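PDB 3DWO: probable outer membrane protein from Pseudomonas aeruginosa, which probably transports hydrophobic compounds such as long-chain fatty acids across the outer membrane, as a beta-barrel channel of the FadL family. Local coordinates for residues D360-H365 / I373-R378; A367-R372 / K407-K412. One frame throughout, in Å; residues are numbered along the deposited sequence.

Contact 1 (D360-H365 / I373-R378). With C8E ((hydroxyethyloxy)tri(ethyloxy)octane), chain E; C8E ((hydroxyethyloxy)tri(ethyloxy)octane), chain D; C8E ((hydroxyethyloxy)tri(ethyloxy)octane), chain F.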
ATOM      1  N   ASP A 360      -4.633  10.314   8.841  1.00 28.68           N
ATOM      2  CA  ASP A 360      -3.545   9.480   8.361  1.00 29.08           C
ATOM      3  C   ASP A 360      -2.562  10.253   7.483  1.00 28.70           C
ATOM      4  O   ASP A 360      -2.912  10.691   6.390  1.00 27.69           O
ATOM      5  CB  ASP A 360      -4.154   8.305   7.593  1.00 31.28           C
ATOM      6  CG  ASP A 360      -3.156   7.214   7.296  1.00 33.08           C
ATOM      7  OD1 ASP A 360      -2.353   6.869   8.188  1.00 35.12           O
ATOM      8  OD2 ASP A 360      -3.193   6.687   6.167  1.00 38.06           O
ATOM      9  N   GLN A 361      -1.329  10.411   7.966  1.00 27.72           N
ATOM     10  CA  GLN A 361      -0.304  11.143   7.222  1.00 26.98           C
ATOM     11  C   GLN A 361       0.290  10.336   6.083  1.00 25.56           C
ATOM     12  O   GLN A 361       0.555   9.146   6.230  1.00 24.31           O
ATOM     13  CB  GLN A 361       0.860  11.544   8.126  1.00 28.07           C
ATOM     14  CG  GLN A 361       0.549  12.505   9.231  1.00 30.80           C
ATOM     15  CD  GLN A 361       1.809  12.907   9.962  1.00 31.78           C
ATOM     16  OE1 GLN A 361       2.654  12.066  10.266  1.00 29.94           O
ATOM     17  NE2 GLN A 361       1.944  14.196  10.253  1.00 34.74           N
ATOM     18  N   THR A 362       0.524  10.999   4.957  1.00 23.10           N
ATOM     19  CA  THR A 362       1.129  10.338   3.815  1.00 21.64           C
ATOM     20  C   THR A 362       2.637  10.360   4.020  1.00 20.90           C
ATOM     21  O   THR A 362       3.178  11.330   4.548  1.00 20.20           O
ATOM     22  CB  THR A 362       0.816  11.074   2.507  1.00 22.87           C
ATOM     23  OG1 THR A 362       1.452  10.393   1.419  1.00 22.44           O
ATOM     24  CG2 THR A 362       1.332  12.519   2.566  1.00 20.11           C
ATOM     25  N   PRO A 363       3.332   9.279   3.632  1.00 19.47           N
ATOM     26  CA  PRO A 363       4.790   9.215   3.783  1.00 19.00           C
ATOM     27  C   PRO A 363       5.499   9.861   2.591  1.00 20.52           C
ATOM     28  O   PRO A 363       6.718  10.045   2.601  1.00 20.74           O
ATOM     29  CB  PRO A 363       5.058   7.716   3.875  1.00 16.58           C
ATOM     30  CG  PRO A 363       4.030   7.159   2.944  1.00 17.94           C
ATOM     31  CD  PRO A 363       2.783   7.945   3.315  1.00 19.22           C
ATOM     32  N   THR A 364       4.730  10.199   1.560  1.00 20.16           N
ATOM     33  CA  THR A 364       5.302  10.825   0.372  1.00 21.24           C
ATOM     34  C   THR A 364       5.600  12.288   0.677  1.00 22.63           C
ATOM     35  O   THR A 364       5.085  12.842   1.645  1.00 20.51           O
ATOM     36  CB  THR A 364       4.321  10.767  -0.823  1.00 21.80           C
ATOM     37  OG1 THR A 364       3.132  11.507  -0.505  1.00 19.19           O
ATOM     38  CG2 THR A 364       3.934   9.310  -1.136  1.00 21.58           C
ATOM     39  N   HIS A 365       6.462  12.904  -0.125  1.00 24.47           N
ATOM     40  CA  HIS A 365       6.767  14.318   0.051  1.00 26.97           C
ATOM     41  C   HIS A 365       6.976  14.937  -1.312  1.00 26.62           C
ATOM     42  O   HIS A 365       7.356  14.250  -2.266  1.00 26.24           O
ATOM     43  CB  HIS A 365       7.971  14.551   0.990  1.00 30.14           C
ATOM     44  CG  HIS A 365       9.288  14.062   0.471  1.00 31.40           C
ATOM     45  ND1 HIS A 365      10.317  14.919   0.139  1.00 33.92           N
ATOM     46  CD2 HIS A 365       9.782  12.809   0.323  1.00 34.37           C
ATOM     47  CE1 HIS A 365      11.389  14.217  -0.184  1.00 33.33           C
ATOM     48  NE2 HIS A 365      11.091  12.934  -0.081  1.00 34.39           N
ATOM     49  N   ILE A 373       2.203   6.629  -6.899  1.00 25.40           N
ATOM     50  CA  ILE A 373       1.552   6.726  -5.591  1.00 25.64           C
ATOM     51  C   ILE A 373       1.422   8.220  -5.270  1.00 26.17           C
ATOM     52  O   ILE A 373       2.194   8.764  -4.483  1.00 24.56           O
ATOM     53  CB  ILE A 373       2.416   6.086  -4.477  1.00 25.10           C
ATOM     54  CG1 ILE A 373       2.896   4.690  -4.895  1.00 28.19           C
ATOM     55  CG2 ILE A 373       1.611   6.006  -3.189  1.00 27.74           C
ATOM     56  CD1 ILE A 373       1.796   3.650  -4.988  1.00 24.79           C
ATOM     57  N   PRO A 374       0.448   8.900  -5.884  1.00 27.17           N
ATOM     58  CA  PRO A 374       0.269  10.331  -5.629  1.00 27.13           C
ATOM     59  C   PRO A 374      -0.674  10.628  -4.468  1.00 28.30           C
ATOM     60  O   PRO A 374      -1.695  11.281  -4.666  1.00 28.97           O
ATOM     61  CB  PRO A 374      -0.303  10.826  -6.946  1.00 27.73           C
ATOM     62  CG  PRO A 374      -1.264   9.693  -7.299  1.00 27.14           C
ATOM     63  CD  PRO A 374      -0.432   8.442  -6.980  1.00 27.39           C
ATOM     64  N   ASP A 375      -0.359  10.174  -3.258  1.00 28.83           N
ATOM     65  CA  ASP A 375      -1.285  10.461  -2.166  1.00 32.59           C
ATOM     66  C   ASP A 375      -0.857  11.594  -1.242  1.00 29.99           C
ATOM     67  O   ASP A 375       0.247  12.129  -1.344  1.00 30.16           O
ATOM     68  CB  ASP A 375      -1.596   9.188  -1.352  1.00 33.54           C
ATOM     69  CG  ASP A 375      -0.550   8.877  -0.320  1.00 35.63           C
ATOM     70  OD1 ASP A 375       0.650   9.018  -0.633  1.00 39.51           O
ATOM     71  OD2 ASP A 375      -0.929   8.474   0.802  1.00 34.05           O
ATOM     72  N   GLY A 376      -1.774  11.973  -0.361  1.00 28.79           N
ATOM     73  CA  GLY A 376      -1.523  13.036   0.589  1.00 28.60           C
ATOM     74  C   GLY A 376      -2.190  12.638   1.885  1.00 28.97           C
ATOM     75  O   GLY A 376      -2.759  11.542   1.978  1.00 27.00           O
ATOM     76  N   ASP A 377      -2.118  13.504   2.888  1.00 28.16           N
ATOM     77  CA  ASP A 377      -2.738  13.203   4.170  1.00 30.29           C
ATOM     78  C   ASP A 377      -4.211  12.871   3.934  1.00 30.75           C
ATOM     79  O   ASP A 377      -4.840  13.452   3.052  1.00 29.57           O
ATOM     80  CB  ASP A 377      -2.608  14.403   5.111  1.00 32.03           C
ATOM     81  CG  ASP A 377      -1.166  14.701   5.480  1.00 33.11           C
ATOM     82  OD1 ASP A 377      -0.313  13.802   5.316  1.00 34.63           O
ATOM     83  OD2 ASP A 377      -0.886  15.825   5.949  1.00 35.33           O
ATOM     84  N   ARG A 378      -4.753  11.928   4.700  1.00 30.25           N
ATOM     85  CA  ARG A 378      -6.157  11.555   4.538  1.00 31.05           C
ATOM     86  C   ARG A 378      -6.952  11.701   5.824  1.00 31.88           C
ATOM     87  O   ARG A 378      -6.412  11.596   6.927  1.00 29.91           O
ATOM     88  CB  ARG A 378      -6.321  10.091   4.100  1.00 32.01           C
ATOM     89  CG  ARG A 378      -5.480   9.605   2.937  1.00 32.03           C
ATOM     90  CD  ARG A 378      -4.111   9.148   3.398  1.00 33.22           C
ATOM     91  NE  ARG A 378      -3.432   8.378   2.360  1.00 35.80           N
ATOM     92  CZ  ARG A 378      -3.751   7.130   2.031  1.00 37.17           C
ATOM     93  NH1 ARG A 378      -4.736   6.506   2.662  1.00 39.16           N
ATOM     94  NH2 ARG A 378      -3.091   6.505   1.066  1.00 37.56           N
TER
HETATM   95  C1  C8E E 455      -4.958  -5.197  -5.797  1.00 56.73           C
HETATM   96  C2  C8E E 455      -4.778  -3.793  -5.455  1.00 55.98           C
HETATM   97  C3  C8E E 455      -4.487  -3.548  -4.046  1.00 56.21           C
HETATM   98  C4  C8E E 455      -5.735  -3.186  -3.397  1.00 56.05           C
HETATM   99  C5  C8E E 455      -5.493  -2.024  -2.517  1.00 57.13           C
HETATM  100  C6  C8E E 455      -6.551  -1.922  -1.537  1.00 57.82           C
HETATM  101  C7  C8E E 455      -6.255  -0.617  -0.983  1.00 57.67           C
HETATM  102  C8  C8E E 455      -7.520   0.114  -0.839  1.00 59.25           C
HETATM  103  O9  C8E E 455      -7.782   1.207   0.013  1.00 60.92           O
HETATM  104  C10 C8E E 455      -7.643   1.059   1.411  1.00 60.89           C
HETATM  105  C11 C8E E 455      -7.989   2.406   1.966  1.00 62.22           C
HETATM  106  O12 C8E E 455      -7.145   3.429   1.401  1.00 62.26           O
HETATM  107  C13 C8E E 455      -7.609   4.795   1.599  1.00 62.83           C
HETATM  108  C14 C8E E 455      -7.365   5.999   0.634  1.00 62.71           C
HETATM  109  O15 C8E E 455      -7.571   6.135  -0.801  1.00 63.27           O
HETATM  110  C16 C8E E 455      -6.387   5.754  -1.531  1.00 63.68           C
HETATM  111  C17 C8E E 455      -5.403   6.904  -1.799  1.00 64.61           C
HETATM  112  O18 C8E E 455      -5.219   7.495  -3.101  1.00 64.80           O
HETATM  113  C19 C8E E 455      -4.175   6.831  -3.868  1.00 65.14           C
HETATM  114  C20 C8E E 455      -2.819   7.518  -4.267  1.00 64.97           C
HETATM  115  O21 C8E E 455      -1.632   7.148  -3.559  1.00 64.70           O
HETATM  116  C1  C8E D 454       5.492   8.212  -4.284  1.00 50.18           C
HETATM  117  C2  C8E D 454       5.665   7.105  -5.217  1.00 50.76           C
HETATM  118  C3  C8E D 454       6.312   5.920  -4.670  1.00 49.31           C
HETATM  119  C4  C8E D 454       6.301   4.909  -5.712  1.00 50.82           C
HETATM  120  C5  C8E D 454       6.474   3.574  -5.086  1.00 50.43           C
HETATM  121  C6  C8E D 454       6.016   2.534  -5.989  1.00 51.12           C
HETATM  122  C7  C8E D 454       6.748   1.398  -5.455  1.00 52.35           C
HETATM  123  C8  C8E D 454       5.877   0.199  -5.488  1.00 53.78           C
HETATM  124  O9  C8E D 454       6.204  -1.080  -6.013  1.00 51.56           O
HETATM  125  C10 C8E D 454       6.544  -1.191  -7.382  1.00 51.76           C
HETATM  126  C11 C8E D 454       6.838  -2.640  -7.611  1.00 49.18           C
HETATM  127  O12 C8E D 454       8.252  -2.890  -7.525  1.00 48.77           O
HETATM  128  C13 C8E D 454       8.906  -3.285  -8.770  1.00 46.07           C
HETATM  129  C14 C8E D 454       9.439  -2.324  -9.879  1.00 47.72           C
HETATM  130  O15 C8E D 454      10.733  -2.237 -10.547  1.00 48.48           O
HETATM  131  C16 C8E D 454      11.639  -1.346  -9.864  1.00 47.91           C
HETATM  132  C17 C8E D 454      11.583   0.119 -10.338  1.00 45.87           C
HETATM  133  O18 C8E D 454      10.979   0.528 -11.584  1.00 46.74           O
HETATM  134  C19 C8E D 454      11.910   0.545 -12.699  1.00 44.79           C
HETATM  135  C20 C8E D 454      12.175   1.823 -13.579  1.00 45.53           C
HETATM  136  O21 C8E D 454      11.426   2.004 -14.790  1.00 42.02           O
HETATM  137  C2  C8E F 456     -13.560  16.489   4.933  1.00 57.23           C
HETATM  138  C3  C8E F 456     -12.762  17.709   4.811  1.00 57.43           C
HETATM  139  C4  C8E F 456     -12.014  17.617   3.562  1.00 57.65           C
HETATM  140  C5  C8E F 456     -10.577  17.940   3.826  1.00 57.61           C
HETATM  141  C6  C8E F 456      -9.687  17.266   2.879  1.00 56.39           C
HETATM  142  C7  C8E F 456      -9.159  16.190   3.714  1.00 56.61           C
HETATM  143  C8  C8E F 456      -7.692  16.048   3.532  1.00 56.02           C
HETATM  144  O9  C8E F 456      -6.730  15.831   4.560  1.00 56.04           O
HETATM  145  C10 C8E F 456      -6.594  16.801   5.583  1.00 56.39           C
HETATM  146  C11 C8E F 456      -5.533  16.288   6.515  1.00 55.11           C

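Contact 2 (A367-R372 / K407-K412). With C8E ((hydroxyethyloxy)tri(ethyloxy)octane), chain D; C8E ((hydroxyethyloxy)tri(ethyloxy)octane), chain F.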
ATOM      1  N   ALA A 367       9.104  16.765  -3.080  1.00 22.63           N
ATOM      2  CA  ALA A 367      10.257  16.612  -3.954  1.00 21.58           C
ATOM      3  C   ALA A 367      10.279  15.310  -4.743  1.00 20.74           C
ATOM      4  O   ALA A 367      10.803  15.268  -5.857  1.00 19.91           O
ATOM      5  CB  ALA A 367      11.545  16.748  -3.135  1.00 20.06           C
ATOM      6  N   THR A 368       9.690  14.257  -4.189  1.00 20.69           N
ATOM      7  CA  THR A 368       9.724  12.955  -4.857  1.00 21.64           C
ATOM      8  C   THR A 368       8.393  12.317  -5.274  1.00 21.62           C
ATOM      9  O   THR A 368       8.386  11.334  -6.019  1.00 22.28           O
ATOM     10  CB  THR A 368      10.457  11.924  -3.978  1.00 21.86           C
ATOM     11  OG1 THR A 368       9.711  11.713  -2.770  1.00 22.72           O
ATOM     12  CG2 THR A 368      11.851  12.421  -3.611  1.00 20.98           C
ATOM     13  N   ARG A 369       7.271  12.848  -4.811  1.00 20.94           N
ATOM     14  CA  ARG A 369       5.998  12.239  -5.175  1.00 20.03           C
ATOM     15  C   ARG A 369       5.814  12.186  -6.688  1.00 18.91           C
ATOM     16  O   ARG A 369       6.104  13.152  -7.397  1.00 15.85           O
ATOM     17  CB  ARG A 369       4.834  12.989  -4.538  1.00 21.57           C
ATOM     18  CG  ARG A 369       3.472  12.300  -4.707  1.00 23.54           C
ATOM     19  CD  ARG A 369       2.475  12.910  -3.744  1.00 23.83           C
ATOM     20  NE  ARG A 369       2.705  14.339  -3.683  1.00 28.48           N
ATOM     21  CZ  ARG A 369       2.958  15.021  -2.573  1.00 24.71           C
ATOM     22  NH1 ARG A 369       3.006  14.413  -1.398  1.00 24.11           N
ATOM     23  NH2 ARG A 369       3.194  16.315  -2.655  1.00 25.78           N
ATOM     24  N   ASP A 370       5.335  11.045  -7.176  1.00 16.73           N
ATOM     25  CA  ASP A 370       5.113  10.865  -8.602  1.00 17.62           C
ATOM     26  C   ASP A 370       3.737  10.249  -8.854  1.00 15.84           C
ATOM     27  O   ASP A 370       2.987  10.001  -7.918  1.00 14.25           O
ATOM     28  CB  ASP A 370       6.229  10.006  -9.206  1.00 20.22           C
ATOM     29  CG  ASP A 370       6.252   8.603  -8.649  1.00 22.63           C
ATOM     30  OD1 ASP A 370       5.295   8.237  -7.933  1.00 25.09           O
ATOM     31  OD2 ASP A 370       7.220   7.862  -8.941  1.00 27.23           O
ATOM     32  N   PRO A 371       3.387  10.000 -10.126  1.00 17.53           N
ATOM     33  CA  PRO A 371       2.079   9.420 -10.474  1.00 19.97           C
ATOM     34  C   PRO A 371       1.776   8.002  -9.987  1.00 20.37           C
ATOM     35  O   PRO A 371       0.612   7.610  -9.940  1.00 20.11           O
ATOM     36  CB  PRO A 371       2.060   9.512 -12.003  1.00 20.08           C
ATOM     37  CG  PRO A 371       2.986  10.682 -12.283  1.00 17.87           C
ATOM     38  CD  PRO A 371       4.113  10.397 -11.342  1.00 16.27           C
ATOM     39  N   ARG A 372       2.806   7.234  -9.637  1.00 21.58           N
ATOM     40  CA  ARG A 372       2.593   5.861  -9.162  1.00 25.12           C
ATOM     41  C   ARG A 372       1.773   5.830  -7.873  1.00 26.01           C
ATOM     42  O   ARG A 372       0.788   5.095  -7.767  1.00 26.10           O
ATOM     43  CB  ARG A 372       3.928   5.155  -8.899  1.00 25.13           C
ATOM     44  CG  ARG A 372       4.833   5.076 -10.094  1.00 28.12           C
ATOM     45  CD  ARG A 372       5.913   4.009  -9.925  1.00 32.60           C
ATOM     46  NE  ARG A 372       6.521   3.731 -11.222  1.00 34.87           N
ATOM     47  CZ  ARG A 372       7.668   4.245 -11.648  1.00 34.42           C
ATOM     48  NH1 ARG A 372       8.375   5.063 -10.878  1.00 32.14           N
ATOM     49  NH2 ARG A 372       8.085   3.965 -12.873  1.00 36.79           N
ATOM     50  N   LYS A 407      -6.213  14.990   0.629  1.00 34.07           N
ATOM     51  CA  LYS A 407      -5.981  16.357   0.198  1.00 35.49           C
ATOM     52  C   LYS A 407      -5.319  16.359  -1.175  1.00 33.55           C
ATOM     53  O   LYS A 407      -4.566  15.448  -1.522  1.00 33.19           O
ATOM     54  CB  LYS A 407      -5.096  17.109   1.196  1.00 39.07           C
ATOM     55  CG  LYS A 407      -3.686  16.576   1.312  1.00 44.84           C
ATOM     56  CD  LYS A 407      -2.692  17.712   1.567  1.00 49.94           C
ATOM     57  CE  LYS A 407      -3.032  18.507   2.823  1.00 52.40           C
ATOM     58  NZ  LYS A 407      -2.079  19.638   3.032  1.00 55.50           N
ATOM     59  N   GLU A 408      -5.629  17.382  -1.956  1.00 31.29           N
ATOM     60  CA  GLU A 408      -5.061  17.538  -3.283  1.00 32.22           C
ATOM     61  C   GLU A 408      -3.573  17.833  -3.094  1.00 31.08           C
ATOM     62  O   GLU A 408      -3.202  18.724  -2.323  1.00 30.12           O
ATOM     63  CB  GLU A 408      -5.757  18.697  -3.993  1.00 34.48           C
ATOM     64  CG  GLU A 408      -5.263  18.983  -5.391  1.00 41.83           C
ATOM     65  CD  GLU A 408      -6.023  20.123  -6.029  1.00 44.62           C
ATOM     66  OE1 GLU A 408      -7.245  19.975  -6.251  1.00 47.61           O
ATOM     67  OE2 GLU A 408      -5.405  21.171  -6.297  1.00 47.16           O
ATOM     68  N   VAL A 409      -2.720  17.080  -3.780  1.00 28.58           N
ATOM     69  CA  VAL A 409      -1.282  17.276  -3.649  1.00 26.34           C
ATOM     70  C   VAL A 409      -0.601  17.635  -4.950  1.00 25.10           C
ATOM     71  O   VAL A 409      -1.086  17.316  -6.033  1.00 25.77           O
ATOM     72  CB  VAL A 409      -0.581  16.016  -3.094  1.00 27.12           C
ATOM     73  CG1 VAL A 409      -0.792  15.919  -1.592  1.00 26.56           C
ATOM     74  CG2 VAL A 409      -1.125  14.769  -3.801  1.00 27.20           C
ATOM     75  N   PRO A 410       0.545  18.315  -4.855  1.00 23.40           N
ATOM     76  CA  PRO A 410       1.302  18.713  -6.042  1.00 22.82           C
ATOM     77  C   PRO A 410       2.253  17.616  -6.509  1.00 21.95           C
ATOM     78  O   PRO A 410       2.693  16.781  -5.723  1.00 21.57           O
ATOM     79  CB  PRO A 410       2.057  19.947  -5.564  1.00 23.91           C
ATOM     80  CG  PRO A 410       2.373  19.578  -4.130  1.00 25.93           C
ATOM     81  CD  PRO A 410       1.060  18.990  -3.646  1.00 23.56           C
ATOM     82  N   LEU A 411       2.535  17.615  -7.804  1.00 22.75           N
ATOM     83  CA  LEU A 411       3.471  16.683  -8.405  1.00 25.20           C
ATOM     84  C   LEU A 411       4.465  17.579  -9.130  1.00 25.52           C
ATOM     85  O   LEU A 411       4.098  18.294 -10.063  1.00 26.69           O
ATOM     86  CB  LEU A 411       2.773  15.751  -9.400  1.00 25.70           C
ATOM     87  CG  LEU A 411       2.264  14.419  -8.843  1.00 26.36           C
ATOM     88  CD1 LEU A 411       1.376  14.662  -7.655  1.00 28.22           C
ATOM     89  CD2 LEU A 411       1.504  13.673  -9.922  1.00 28.07           C
ATOM     90  N   LYS A 412       5.714  17.550  -8.681  1.00 24.39           N
ATOM     91  CA  LYS A 412       6.772  18.368  -9.259  1.00 24.61           C
ATOM     92  C   LYS A 412       7.903  17.449  -9.677  1.00 24.08           C
ATOM     93  O   LYS A 412       9.063  17.852  -9.714  1.00 24.56           O
ATOM     94  CB  LYS A 412       7.293  19.351  -8.212  1.00 26.75           C
ATOM     95  CG  LYS A 412       6.239  20.282  -7.627  1.00 29.42           C
ATOM     96  CD  LYS A 412       5.847  21.375  -8.611  1.00 32.70           C
ATOM     97  CE  LYS A 412       5.016  22.452  -7.917  1.00 35.15           C
ATOM     98  NZ  LYS A 412       4.712  23.600  -8.821  1.00 37.31           N
TER
HETATM   99  C1  C8E D 454       5.492   8.212  -4.284  1.00 50.18           C
HETATM  100  C2  C8E D 454       5.665   7.105  -5.217  1.00 50.76           C
HETATM  101  C3  C8E D 454       6.312   5.920  -4.670  1.00 49.31           C
HETATM  102  C4  C8E D 454       6.301   4.909  -5.712  1.00 50.82           C
HETATM  103  C5  C8E D 454       6.474   3.574  -5.086  1.00 50.43           C
HETATM  104  C6  C8E D 454       6.016   2.534  -5.989  1.00 51.12           C
HETATM  105  C7  C8E D 454       6.748   1.398  -5.455  1.00 52.35           C
HETATM  106  C8  C8E D 454       5.877   0.199  -5.488  1.00 53.78           C
HETATM  107  O9  C8E D 454       6.204  -1.080  -6.013  1.00 51.56           O
HETATM  108  C10 C8E D 454       6.544  -1.191  -7.382  1.00 51.76           C
HETATM  109  C11 C8E D 454       6.838  -2.640  -7.611  1.00 49.18           C
HETATM  110  O12 C8E D 454       8.252  -2.890  -7.525  1.00 48.77           O
HETATM  111  C13 C8E D 454       8.906  -3.285  -8.770  1.00 46.07           C
HETATM  112  C14 C8E D 454       9.439  -2.324  -9.879  1.00 47.72           C
HETATM  113  O15 C8E D 454      10.733  -2.237 -10.547  1.00 48.48           O
HETATM  114  C16 C8E D 454      11.639  -1.346  -9.864  1.00 47.91           C
HETATM  115  C17 C8E D 454      11.583   0.119 -10.338  1.00 45.87           C
HETATM  116  O18 C8E D 454      10.979   0.528 -11.584  1.00 46.74           O
HETATM  117  C19 C8E D 454      11.910   0.545 -12.699  1.00 44.79           C
HETATM  118  C20 C8E D 454      12.175   1.823 -13.579  1.00 45.53           C
HETATM  119  O21 C8E D 454      11.426   2.004 -14.790  1.00 42.02           O
HETATM  120  C2  C8E F 456     -13.560  16.489   4.933  1.00 57.23           C
HETATM  121  C3  C8E F 456     -12.762  17.709   4.811  1.00 57.43           C
HETATM  122  C4  C8E F 456     -12.014  17.617   3.562  1.00 57.65           C
HETATM  123  C5  C8E F 456     -10.577  17.940   3.826  1.00 57.61           C
HETATM  124  C6  C8E F 456      -9.687  17.266   2.879  1.00 56.39           C
HETATM  125  C7  C8E F 456      -9.159  16.190   3.714  1.00 56.61           C
HETATM  126  C8  C8E F 456      -7.692  16.048   3.532  1.00 56.02           C
HETATM  127  O9  C8E F 456      -6.730  15.831   4.560  1.00 56.04           O
HETATM  128  C10 C8E F 456      -6.594  16.801   5.583  1.00 56.39           C
HETATM  129  C11 C8E F 456      -5.533  16.288   6.515  1.00 55.11           C
HETATM  130  O   HOH W   1       6.477  15.682  -6.865  1.00 18.22           O

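Contact 1 (D360-H365 / I373-R378)
Asp360 and Arg378 form an antiparallel hydrogen-bonded pair, with Asp360 N to Arg378 O at 2.9 Å and Arg378 N to Asp360 O at 2.8 Å, and beyond it the two backbones run in roughly opposite directions as loop. Asp377 reaches across to Thr362, whose N meets OD1 nearly along the C-O axis at 2.9 Å. With chi1 at 179°, the Thr362 hydroxyl swings opposite the backbone N and donates from OG1 to Asp375 OD1 over 2.6 Å, from above the carboxylate plane. The same hydroxyl oxygen accepts the N-H of Thr364, closing an ST turn.

The other carboxylate oxygen of Asp375 is held within its own segment: Arg378 grips OD2 side-on with NE and NH2, each at 2.9 Å and close to the guanidinium plane. Asp360 adds only a long salt bridge, OD2 3.8 Å from Arg378 NH1 and so far out of the guanidinium plane that no N-H of the arginine points at it. One detergent molecule passes its C17 over a guanidinium face, and its O21 lies beside Asp375 CB; a second rests against Ile373. Weak hydrogen bonds from Ala1 N to Asp360 OD2 and from Gly2 N to Asp375 OD2 bring the N terminus here. The arrangement is a long connection between neighbouring barrel strands, tied at its base by one beta bridge and a buried salt-bridge network of Asp360, Asp375 and Arg378.

Contact 2 (A367-R372 / K407-K412)
Arg369 and the strand end around Val409-Leu411 make a buried contact of side chain against backbone: the loop between strands 351-360 and 378-388 packs against the last residues of strand 395-411 in the barrel wall. Arg369 carries most of it. Its chain leaves with CG anti to the backbone N (chi1 -172°) and bends at chi3, which turns the guanidinium side-on to Pro410 O. NE and NH2 both donate to this one carbonyl oxygen, at 3.2 Å and 3.1 Å, and the oxygen lies almost exactly in the guanidinium plane. NH2 approaches in the carbonyl plane on a lone pair, whereas NE is tilted from it by 19°.

Val409 covers a face of the same group, its CB 3.7 Å from Arg369 CZ and offset toward the rim, while Leu411 CD1 sits at the edge. NH2 also bonds Asn366 OD1 and NH1 bonds Thr364 OG1, so outside partners help fix the rotation of the guanidinium. Farther along, Pro371 CG meets Leu411 CD2 at 4.1 Å. A water joins the backbones, donating to Arg369 O at 2.6 Å and accepting from Lys412 N. Asp370 turns from the strand to Tyr331 and to the alkyl end of a detergent molecule.

No carboxylate of 407-412 meets the arginine; its charge is instead turned toward a strand carbonyl and side-chain oxygens of the loop, consistent with neutral polar atoms and apolar cover accommodating a buried cation.

Leaving strand 351-360, the chain enters contact 1 at residues 360-365, passes through 367-372, and returns at 373-378 to close the loop as strand 378-388 begins. Contact 2 is entered before that loop is closed and completed only at 407-412, after strand 378-388 and most of strand 395-411, so the two contacts cross. Contact 1 ties the loop to itself; contact 2 fastens its middle to the next strand but one. They meet directly, Asp375 O packing on Arg369 CD and Pro374 O on Val409 CG2, and Asp377 O probably bonds Lys407 N. Both contacts touch the same two detergent molecules.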